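Local coordinates for protein pectate lyase II (Xanthomonas campestris pv. campestris, PDB 2QX3) that probably cleaves pectate, the polygalacturonate of plant cell walls, by beta-elimination, as a secreted parallel beta-helix enzyme of polysaccharide lyase family 1, at residues G87-G92 with D112-S117; I238-S243 with K296-S301. One frame throughout, in Å; residues are numbered along the deposited sequence.

Interaction 1 of 2, residues G87-G92 with D112-S117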
ATOM      1  N   GLY A  87       6.315   3.186  11.962  1.00 16.48           N
ATOM      2  CA  GLY A  87       5.189   2.953  11.068  1.00 16.83           C
ATOM      3  C   GLY A  87       3.928   3.608  11.600  1.00 16.85           C
ATOM      4  O   GLY A  87       3.941   4.222  12.667  1.00 16.83           O
ATOM      5  N   ILE A  88       2.841   3.478  10.844  1.00 16.61           N
ATOM      6  CA  ILE A  88       1.584   4.155  11.131  1.00 16.67           C
ATOM      7  C   ILE A  88       0.443   3.148  10.960  1.00 17.08           C
ATOM      8  O   ILE A  88       0.380   2.442   9.941  1.00 17.36           O
ATOM      9  CB  ILE A  88       1.367   5.367  10.171  1.00 16.83           C
ATOM     10  CG1 ILE A  88       2.474   6.417  10.327  1.00 16.60           C
ATOM     11  CG2 ILE A  88      -0.005   6.003  10.387  1.00 16.68           C
ATOM     12  CD1 ILE A  88       2.618   7.325   9.122  1.00 19.20           C
ATOM     13  N   ARG A  89      -0.427   3.062  11.961  1.00 16.70           N
ATOM     14  CA  ARG A  89      -1.656   2.270  11.871  1.00 17.75           C
ATOM     15  C   ARG A  89      -2.857   3.196  11.973  1.00 17.09           C
ATOM     16  O   ARG A  89      -2.851   4.127  12.788  1.00 17.06           O
ATOM     17  CB  ARG A  89      -1.764   1.264  13.023  1.00 17.58           C
ATOM     18  CG  ARG A  89      -0.944   0.002  12.908  1.00 19.82           C
ATOM     19  CD  ARG A  89      -1.047  -0.816  14.223  1.00 20.04           C
ATOM     20  NE  ARG A  89      -2.301  -1.569  14.345  1.00 23.95           N
ATOM     21  CZ  ARG A  89      -2.778  -2.078  15.486  1.00 25.80           C
ATOM     22  NH1 ARG A  89      -3.913  -2.761  15.483  1.00 27.41           N
ATOM     23  NH2 ARG A  89      -2.138  -1.895  16.637  1.00 27.35           N
ATOM     24  N   VAL A  90      -3.858   2.958  11.132  1.00 16.34           N
ATOM     25  CA  VAL A  90      -5.172   3.559  11.306  1.00 16.21           C
ATOM     26  C   VAL A  90      -6.218   2.485  11.574  1.00 16.59           C
ATOM     27  O   VAL A  90      -6.468   1.620  10.735  1.00 15.96           O
ATOM     28  CB  VAL A  90      -5.591   4.369  10.065  1.00 16.01           C
ATOM     29  CG1 VAL A  90      -6.979   4.959  10.260  1.00 15.71           C
ATOM     30  CG2 VAL A  90      -4.574   5.465   9.779  1.00 15.73           C
ATOM     31  N   VAL A  91      -6.825   2.548  12.754  1.00 16.37           N
ATOM     32  CA  VAL A  91      -7.604   1.417  13.230  0.50 16.89           C
ATOM     33  C   VAL A  91      -9.006   1.783  13.746  1.00 17.10           C
ATOM     34  O   VAL A  91      -9.232   2.829  14.396  1.00 16.76           O
ATOM     35  CB  VAL A  91      -6.764   0.515  14.211  0.50 16.97           C
ATOM     36  CG1 VAL A  91      -6.433   1.249  15.491  0.50 16.97           C
ATOM     37  CG2 VAL A  91      -7.450  -0.825  14.496  0.50 17.02           C
ATOM     38  N   GLY A  92      -9.955   0.917  13.384  1.00 17.20           N
ATOM     39  CA  GLY A  92     -11.347   0.993  13.835  1.00 17.90           C
ATOM     40  C   GLY A  92     -12.191   2.096  13.221  1.00 18.80           C
ATOM     41  O   GLY A  92     -12.146   2.340  12.016  1.00 18.48           O
ATOM     42  N   ASP A 112       5.695  -7.878  13.189  1.00 20.11           N
ATOM     43  CA  ASP A 112       5.000  -6.714  13.737  1.00 21.26           C
ATOM     44  C   ASP A 112       5.444  -5.383  13.134  1.00 21.55           C
ATOM     45  O   ASP A 112       4.939  -4.331  13.524  1.00 22.31           O
ATOM     46  CB  ASP A 112       5.152  -6.676  15.265  1.00 21.24           C
ATOM     47  CG  ASP A 112       4.524  -7.875  15.936  1.00 22.10           C
ATOM     48  OD1 ASP A 112       3.424  -8.293  15.506  1.00 23.51           O
ATOM     49  OD2 ASP A 112       5.128  -8.410  16.885  1.00 22.16           O
ATOM     50  N   ALA A 113       6.384  -5.429  12.191  1.00 21.81           N
ATOM     51  CA  ALA A 113       6.916  -4.220  11.567  1.00 22.12           C
ATOM     52  C   ALA A 113       6.006  -3.660  10.474  1.00 21.98           C
ATOM     53  O   ALA A 113       6.368  -3.676   9.295  1.00 22.25           O
ATOM     54  CB  ALA A 113       8.325  -4.477  11.010  1.00 21.83           C
ATOM     55  N   ASP A 114       4.840  -3.155  10.875  0.50 21.96           N
ATOM     56  CA  ASP A 114       3.904  -2.516   9.943  0.50 21.65           C
ATOM     57  C   ASP A 114       4.399  -1.151   9.486  0.50 21.02           C
ATOM     58  O   ASP A 114       4.833  -0.343  10.306  0.50 21.03           O
ATOM     59  CB  ASP A 114       2.539  -2.355  10.607  0.50 21.81           C
ATOM     60  CG  ASP A 114       1.800  -3.670  10.757  0.50 22.27           C
ATOM     61  OD1 ASP A 114       2.402  -4.744  10.513  0.50 23.42           O
ATOM     62  OD2 ASP A 114       0.602  -3.621  11.113  0.50 22.16           O
ATOM     63  N   SER A 115       4.333  -0.892   8.180  1.00 20.73           N
ATOM     64  CA  SER A 115       4.723   0.427   7.653  1.00 19.78           C
ATOM     65  C   SER A 115       3.534   1.382   7.654  1.00 18.69           C
ATOM     66  O   SER A 115       3.527   2.387   8.355  1.00 18.02           O
ATOM     67  CB  SER A 115       5.307   0.322   6.235  1.00 19.89           C
ATOM     68  OG  SER A 115       6.549  -0.377   6.204  1.00 21.56           O
ATOM     69  N   ILE A 116       2.548   1.082   6.819  1.00 17.97           N
ATOM     70  CA  ILE A 116       1.291   1.826   6.791  1.00 17.31           C
ATOM     71  C   ILE A 116       0.203   0.769   6.771  1.00 17.63           C
ATOM     72  O   ILE A 116       0.049   0.052   5.774  1.00 17.66           O
ATOM     73  CB  ILE A 116       1.172   2.758   5.561  1.00 16.91           C
ATOM     74  CG1 ILE A 116       2.322   3.775   5.540  1.00 16.77           C
ATOM     75  CG2 ILE A 116      -0.200   3.452   5.545  1.00 16.72           C
ATOM     76  CD1 ILE A 116       2.401   4.657   4.306  1.00 16.67           C
ATOM     77  N   SER A 117      -0.532   0.660   7.875  1.00 17.08           N
ATOM     78  CA  SER A 117      -1.515  -0.404   8.025  1.00 17.94           C
ATOM     79  C   SER A 117      -2.898   0.108   8.417  1.00 17.93           C
ATOM     80  O   SER A 117      -3.051   0.794   9.436  1.00 17.75           O
ATOM     81  CB  SER A 117      -1.017  -1.426   9.050  1.00 18.20           C
ATOM     82  OG  SER A 117      -2.057  -2.321   9.412  1.00 20.81           O
TER
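Arg89 and Ser117 meet on one face of a parallel strand pair, and their first torsions set how. In Arg89, CG stands beside the backbone N, opposite the carbonyl carbon (chi1 -78°), which brings it alongside Ser117, with Arg89 CG 4.1 Å from Ser117 CB. Ser117 turns OG away from its own N (chi1 168°), and the hydroxyl bonds to Glu119 OE2. The arginine chain bends at chi3 and ends in a salt bridge from NH1 to Glu119 OE1, so that one carboxylate engages both side chains.

Three backbone hydrogen bonds of the parallel-strand kind zip the segments together. Ile88 N donates to Ser115 O at 2.8 Å, Ser117 N to Ile88 O at 2.9 Å, and Val90 N to Ser117 O, also at 2.9 Å. CA-H...O contacts run beside them, among them Arg89 CA to Ser117 O at 3.2 Å. At Gly87 a further one, nearly linear at the hydrogen (171°), joins its CA to Asp114 O at 3.4 Å.

This is the rung-to-rung pairing of a parallel beta-helix. Ile88 and Ile116 project from the other face and pack inward on Ile99 of strand 97-105, while Ile116 also touches Val131 of strand 129-137. Strand 87-91 is bonded on its other side to strand 65-69, and strand 155-158 lies beside strand 116-119 on its far side.

Interaction 2 of 2, residues I238-S243 with K296-S301; sequences IAKIES and KVFPES
Ile238, at the start of a strand in the parallel beta-helix, is overlaid by Lys296, Phe298 and Pro299 from a long loop that runs across the outside of the coil. The tight part is apolar. Ile238 CD1 abuts Pro299 CG at 3.8 Å, and the extended aliphatic chain of Lys296 crosses the isoleucine at about a right angle, with Lys296 CD 3.9 Å from Ile238 CD1. In Ile238, chi1 (-58°) turns CG1 toward the loop, and the near-anti chi2 (156°) extends CD1 to these two partners. Lys240 CB belongs to the same close packing, approaching the aromatic ring obliquely, 3.7 Å from Phe298 CD1. No hydrogen bond links the two segments; the loop is tied down from outside them, by Phe298 N to Asp265 OD2 and by a cation-pi contact of Lys296 with Tyr263.

Beyond CB the contact loosens, as the Lys240 chain leads away from the loop. Lys296 and Pro299 are exposed, forming the solvent side of the contact. The Phe298 ring has Pro299 CD above one face, offset toward the rim and 3.7 Å from the ring plane, and Ile238 O at its edge.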
ATOM      1  N   ILE A 238     -12.380  -8.728  -7.595  1.00 24.65           N
ATOM      2  CA  ILE A 238     -12.208  -8.349  -8.997  1.00 24.31           C
ATOM      3  C   ILE A 238     -11.349  -7.092  -9.075  1.00 24.19           C
ATOM      4  O   ILE A 238     -11.635  -6.094  -8.394  1.00 24.66           O
ATOM      5  CB  ILE A 238     -13.580  -8.129  -9.711  1.00 24.60           C
ATOM      6  CG1 ILE A 238     -14.426  -9.407  -9.636  1.00 25.07           C
ATOM      7  CG2 ILE A 238     -13.388  -7.688 -11.180  1.00 24.00           C
ATOM      8  CD1 ILE A 238     -15.932  -9.164  -9.764  1.00 26.24           C
ATOM      9  N   ALA A 239     -10.300  -7.150  -9.895  1.00 23.57           N
ATOM     10  CA  ALA A 239      -9.439  -5.993 -10.165  1.00 23.10           C
ATOM     11  C   ALA A 239      -9.560  -5.502 -11.610  1.00 23.09           C
ATOM     12  O   ALA A 239      -9.467  -6.288 -12.567  1.00 22.79           O
ATOM     13  CB  ALA A 239      -7.988  -6.318  -9.847  1.00 23.06           C
ATOM     14  N   LYS A 240      -9.773  -4.199 -11.753  1.00 22.65           N
ATOM     15  CA  LYS A 240      -9.684  -3.538 -13.038  1.00 22.66           C
ATOM     16  C   LYS A 240      -8.242  -3.055 -13.219  1.00 22.54           C
ATOM     17  O   LYS A 240      -7.804  -2.100 -12.573  1.00 22.64           O
ATOM     18  CB  LYS A 240     -10.693  -2.387 -13.133  1.00 22.60           C
ATOM     19  CG  LYS A 240     -10.689  -1.699 -14.485  1.00 23.20           C
ATOM     20  CD  LYS A 240     -11.682  -0.552 -14.524  1.00 25.49           C
ATOM     21  CE  LYS A 240     -11.556   0.237 -15.821  1.00 26.15           C
ATOM     22  NZ  LYS A 240     -11.785  -0.616 -17.022  1.00 28.21           N
ATOM     23  N   ILE A 241      -7.517  -3.739 -14.098  1.00 22.32           N
ATOM     24  CA  ILE A 241      -6.085  -3.544 -14.272  1.00 22.35           C
ATOM     25  C   ILE A 241      -5.838  -2.814 -15.598  1.00 22.71           C
ATOM     26  O   ILE A 241      -5.923  -3.406 -16.680  1.00 23.11           O
ATOM     27  CB  ILE A 241      -5.330  -4.902 -14.207  1.00 22.31           C
ATOM     28  CG1 ILE A 241      -5.726  -5.666 -12.933  1.00 22.33           C
ATOM     29  CG2 ILE A 241      -3.830  -4.694 -14.286  1.00 21.09           C
ATOM     30  CD1 ILE A 241      -5.087  -7.037 -12.772  1.00 22.39           C
ATOM     31  N   GLU A 242      -5.527  -1.526 -15.497  1.00 22.77           N
ATOM     32  CA  GLU A 242      -5.559  -0.620 -16.642  1.00 22.92           C
ATOM     33  C   GLU A 242      -4.261   0.160 -16.810  1.00 23.06           C
ATOM     34  O   GLU A 242      -3.764   0.740 -15.854  1.00 23.41           O
ATOM     35  CB  GLU A 242      -6.742   0.343 -16.484  1.00 22.64           C
ATOM     36  CG  GLU A 242      -6.922   1.323 -17.626  1.00 22.75           C
ATOM     37  CD  GLU A 242      -8.141   2.221 -17.465  1.00 23.77           C
ATOM     38  OE1 GLU A 242      -8.457   2.938 -18.432  1.00 25.93           O
ATOM     39  OE2 GLU A 242      -8.785   2.214 -16.389  1.00 23.61           O
ATOM     40  N   SER A 243      -3.711   0.163 -18.026  1.00 22.92           N
ATOM     41  CA  SER A 243      -2.562   1.010 -18.387  1.00 22.90           C
ATOM     42  C   SER A 243      -1.397   1.052 -17.392  1.00 22.92           C
ATOM     43  O   SER A 243      -0.802   2.120 -17.161  1.00 22.71           O
ATOM     44  CB  SER A 243      -3.017   2.445 -18.693  1.00 22.92           C
ATOM     45  OG  SER A 243      -4.002   2.457 -19.704  1.00 23.57           O
ATOM     46  N   LYS A 296     -13.086 -11.483 -15.938  1.00 33.70           N
ATOM     47  CA  LYS A 296     -14.384 -10.896 -15.599  1.00 34.04           C
ATOM     48  C   LYS A 296     -14.433  -9.427 -15.974  1.00 34.06           C
ATOM     49  O   LYS A 296     -13.414  -8.730 -15.952  1.00 34.23           O
ATOM     50  CB  LYS A 296     -14.699 -11.039 -14.110  1.00 34.09           C
ATOM     51  CG  LYS A 296     -15.569 -12.223 -13.762  1.00 34.77           C
ATOM     52  CD  LYS A 296     -16.043 -12.150 -12.325  1.00 35.62           C
ATOM     53  CE  LYS A 296     -16.635 -13.471 -11.892  1.00 36.15           C
ATOM     54  NZ  LYS A 296     -17.089 -13.437 -10.469  1.00 36.35           N
ATOM     55  N   VAL A 297     -15.625  -8.959 -16.317  1.00 33.86           N
ATOM     56  CA  VAL A 297     -15.848  -7.537 -16.516  1.00 33.70           C
ATOM     57  C   VAL A 297     -16.059  -6.876 -15.145  1.00 33.25           C
ATOM     58  O   VAL A 297     -16.757  -7.420 -14.285  1.00 33.26           O
ATOM     59  CB  VAL A 297     -17.024  -7.273 -17.510  1.00 33.83           C
ATOM     60  CG1 VAL A 297     -18.330  -7.878 -17.007  1.00 34.17           C
ATOM     61  CG2 VAL A 297     -17.183  -5.785 -17.798  1.00 34.03           C
ATOM     62  N   PHE A 298     -15.422  -5.726 -14.932  1.00 32.90           N
ATOM     63  CA  PHE A 298     -15.604  -4.970 -13.691  1.00 32.63           C
ATOM     64  C   PHE A 298     -17.099  -4.688 -13.496  1.00 32.58           C
ATOM     65  O   PHE A 298     -17.715  -4.034 -14.331  1.00 32.73           O
ATOM     66  CB  PHE A 298     -14.786  -3.673 -13.710  1.00 32.14           C
ATOM     67  CG  PHE A 298     -14.653  -3.022 -12.358  1.00 32.00           C
ATOM     68  CD1 PHE A 298     -13.729  -3.499 -11.424  1.00 31.22           C
ATOM     69  CD2 PHE A 298     -15.448  -1.934 -12.015  1.00 30.89           C
ATOM     70  CE1 PHE A 298     -13.607  -2.901 -10.169  1.00 29.85           C
ATOM     71  CE2 PHE A 298     -15.330  -1.330 -10.758  1.00 30.39           C
ATOM     72  CZ  PHE A 298     -14.411  -1.819  -9.836  1.00 30.00           C
ATOM     73  N   PRO A 299     -17.681  -5.190 -12.393  1.00 32.81           N
ATOM     74  CA  PRO A 299     -19.135  -5.378 -12.289  1.00 32.90           C
ATOM     75  C   PRO A 299     -19.972  -4.131 -11.971  1.00 33.01           C
ATOM     76  O   PRO A 299     -21.195  -4.241 -11.824  1.00 33.39           O
ATOM     77  CB  PRO A 299     -19.264  -6.405 -11.165  1.00 32.73           C
ATOM     78  CG  PRO A 299     -18.112  -6.124 -10.283  1.00 32.63           C
ATOM     79  CD  PRO A 299     -16.989  -5.612 -11.157  1.00 32.79           C
ATOM     80  N   GLU A 300     -19.337  -2.966 -11.872  1.00 32.87           N
ATOM     81  CA  GLU A 300     -20.072  -1.723 -11.599  1.00 32.62           C
ATOM     82  C   GLU A 300     -19.301  -0.467 -11.998  1.00 32.06           C
ATOM     83  O   GLU A 300     -18.114  -0.521 -12.337  1.00 31.96           O
ATOM     84  CB  GLU A 300     -20.493  -1.644 -10.124  1.00 32.68           C
ATOM     85  CG  GLU A 300     -19.351  -1.404  -9.136  1.00 33.04           C
ATOM     86  CD  GLU A 300     -19.803  -1.501  -7.687  1.00 33.04           C
ATOM     87  OE1 GLU A 300     -19.323  -0.703  -6.856  1.00 33.24           O
ATOM     88  OE2 GLU A 300     -20.638  -2.377  -7.376  1.00 33.67           O
ATOM     89  N   SER A 301     -19.987   0.668 -11.962  1.00 31.13           N
ATOM     90  CA  SER A 301     -19.337   1.933 -12.219  1.00 30.52           C
ATOM     91  C   SER A 301     -18.340   2.231 -11.101  1.00 29.80           C
ATOM     92  O   SER A 301     -18.597   1.945  -9.924  1.00 29.40           O
ATOM     93  CB  SER A 301     -20.357   3.062 -12.324  1.00 30.77           C
ATOM     94  OG  SER A 301     -19.702   4.287 -12.603  1.00 31.28           O
TER

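Overall arrangement
From the N terminus, the chain first closes interaction 1, where strand 116-119 returns beside strand 87-91; the 19 residues between the segments contain strand 97-105. The coil then continues through further parallel strands to 238-242, and interaction 2 begins only there. Its closing loop is longer, 52 residues that include strands 245-255, 263-267 and 287-288 before 296-301 folds back. The two contacts are therefore in series, neither nested nor crossed, and lie on opposite sides of the chain's centre, about 28 Å apart between centres. Interaction 1 joins successive rungs of the beta-helix; interaction 2 fastens a late loop to its outside.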